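Local coordinates for regulatory protein SWI6 (Saccharomyces cerevisiae, PDB 1SW6), which acts as a subunit of the yeast SBF and MBF complexes that drive cell-cycle-dependent transcription, and is represented here by its ankyrin-repeat domain, at residues A[203-208]-A[284-289]. Residues are numbered along the deposited sequence; the frame is centred on the assembly and turned at random.
Sequences TILHHI and DTCLNI
NE2 of His-206 donates to the carbonyl O of Asp-284 across the contact, a bond of 2.8 Å bent to 154° at the hydrogen, with the donor tilted from the carbonyl plane. The other ring nitrogen is also taken: ND1 accepts from the backbone N of Thr-203 at 3.1 Å. With ND1 accepting, the ring hydrogen sits on NE2, and the imidazole bridges the backbones of two helix starts. Its CG lies anti to the carbonyl carbon (chi1 -81°), which brings the ring back beside Thr-203 while NE2 reaches the neighbouring repeat. CD1 of Ile-289 comes up at the ring edge, 3.5 Å from CD2 of His-206, the two side chains crossing at about a right angle. The small Cys-286 suits the close backbone approach, CA of His-206 and CA of Cys-286 lying 4.7 Å apart; its CB lies 3.7 Å from O of Leu-205, and its SG touches the CB of that leucine. A leucine in place of His-206 would probably leave both the Thr-203 N-H and the buried Asp-284 carbonyl without their mate. Threonine suits each N-cap because its short hydroxyl arm reaches a first-turn N-H: OG1 of Thr-285 accepts from N of Asn-288, and that of Thr-203 accepts more weakly from N of Leu-205, while His-206 completes a capping box. OD1 of Asp-284 has a salt bridge to Arg-292 and a hydrogen bond from Asn-313. Thr-Xaa-Leu-His, with its histidine linking one repeat to the next, is a hallmark of the ankyrin fold, here joining ANK 3 to ANK 4.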
# COMPACT_ATOMS: atom_id res chain seq x y z
N THR A 203 11.65 -17.34 -0.37
CA THR A 203 10.50 -18.13 0.07
C THR A 203 9.68 -17.36 1.09
O THR A 203 10.01 -16.21 1.42
CB THR A 203 10.98 -19.42 0.73
OG1 THR A 203 11.51 -19.12 2.04
CG2 THR A 203 12.10 -20.05 -0.12
N ILE A 204 8.61 -17.99 1.58
CA ILE A 204 7.76 -17.35 2.56
C ILE A 204 8.56 -17.08 3.84
O ILE A 204 8.32 -16.09 4.53
CB ILE A 204 6.53 -18.24 2.89
CG1 ILE A 204 5.59 -17.48 3.84
CG2 ILE A 204 6.96 -19.54 3.52
CD1 ILE A 204 4.88 -16.31 3.15
N LEU A 205 9.53 -17.95 4.14
CA LEU A 205 10.35 -17.75 5.34
C LEU A 205 11.26 -16.55 5.20
O LEU A 205 11.52 -15.86 6.17
CB LEU A 205 11.21 -18.97 5.65
CG LEU A 205 10.49 -20.21 6.19
CD1 LEU A 205 11.52 -21.26 6.63
CD2 LEU A 205 9.61 -19.79 7.37
N HIS A 206 11.76 -16.30 4.00
CA HIS A 206 12.64 -15.16 3.81
C HIS A 206 11.86 -13.89 4.11
O HIS A 206 12.36 -12.99 4.76
CB HIS A 206 13.17 -15.08 2.37
CG HIS A 206 14.32 -15.99 2.10
ND1 HIS A 206 14.20 -17.16 1.38
CD2 HIS A 206 15.63 -15.89 2.44
CE1 HIS A 206 15.39 -17.74 1.28
NE2 HIS A 206 16.27 -16.99 1.92
N HIS A 207 10.62 -13.84 3.63
CA HIS A 207 9.78 -12.68 3.83
C HIS A 207 9.38 -12.47 5.28
O HIS A 207 9.32 -11.34 5.75
CB HIS A 207 8.53 -12.76 2.93
CG HIS A 207 8.82 -12.55 1.48
ND1 HIS A 207 9.18 -11.32 0.96
CD2 HIS A 207 8.83 -13.41 0.43
CE1 HIS A 207 9.40 -11.44 -0.34
NE2 HIS A 207 9.19 -12.70 -0.68
N ILE A 208 9.12 -13.56 6.01
CA ILE A 208 8.74 -13.45 7.42
C ILE A 208 9.89 -12.76 8.14
O ILE A 208 9.70 -11.78 8.86
CB ILE A 208 8.50 -14.84 8.06
CG1 ILE A 208 7.23 -15.48 7.47
CG2 ILE A 208 8.39 -14.70 9.58
CD1 ILE A 208 6.83 -16.79 8.10
N ASP A 284 21.56 -16.04 0.44
CA ASP A 284 21.21 -15.92 1.85
C ASP A 284 20.08 -16.84 2.27
O ASP A 284 19.09 -16.99 1.55
CB ASP A 284 20.74 -14.50 2.21
CG ASP A 284 21.86 -13.49 2.24
OD1 ASP A 284 22.95 -13.82 2.74
OD2 ASP A 284 21.63 -12.34 1.79
N THR A 285 20.22 -17.43 3.45
CA THR A 285 19.17 -18.25 4.00
C THR A 285 18.40 -17.24 4.86
O THR A 285 18.92 -16.15 5.12
CB THR A 285 19.73 -19.34 4.92
OG1 THR A 285 20.55 -18.73 5.92
CG2 THR A 285 20.53 -20.34 4.12
N CYS A 286 17.19 -17.56 5.28
CA CYS A 286 16.47 -16.59 6.09
C CYS A 286 17.27 -16.34 7.37
O CYS A 286 17.28 -15.24 7.92
CB CYS A 286 15.03 -17.07 6.39
SG CYS A 286 14.82 -18.62 7.32
N LEU A 287 17.98 -17.36 7.83
CA LEU A 287 18.80 -17.21 9.03
C LEU A 287 19.91 -16.18 8.84
O LEU A 287 20.20 -15.41 9.76
CB LEU A 287 19.43 -18.55 9.42
CG LEU A 287 20.38 -18.50 10.61
CD1 LEU A 287 19.61 -18.02 11.86
CD2 LEU A 287 20.99 -19.88 10.84
N ASN A 288 20.52 -16.17 7.66
CA ASN A 288 21.61 -15.23 7.36
C ASN A 288 21.09 -13.80 7.28
O ASN A 288 21.78 -12.86 7.68
CB ASN A 288 22.32 -15.62 6.06
CG ASN A 288 23.81 -15.26 6.07
OD1 ASN A 288 24.28 -14.60 6.99
ND2 ASN A 288 24.54 -15.69 5.05
N ILE A 289 19.88 -13.62 6.76
CA ILE A 289 19.25 -12.31 6.67
C ILE A 289 18.93 -11.87 8.10
O ILE A 289 19.09 -10.70 8.46
CB ILE A 289 17.92 -12.38 5.87
CG1 ILE A 289 18.22 -12.53 4.37
CG2 ILE A 289 17.06 -11.15 6.16
CD1 ILE A 289 17.00 -12.81 3.52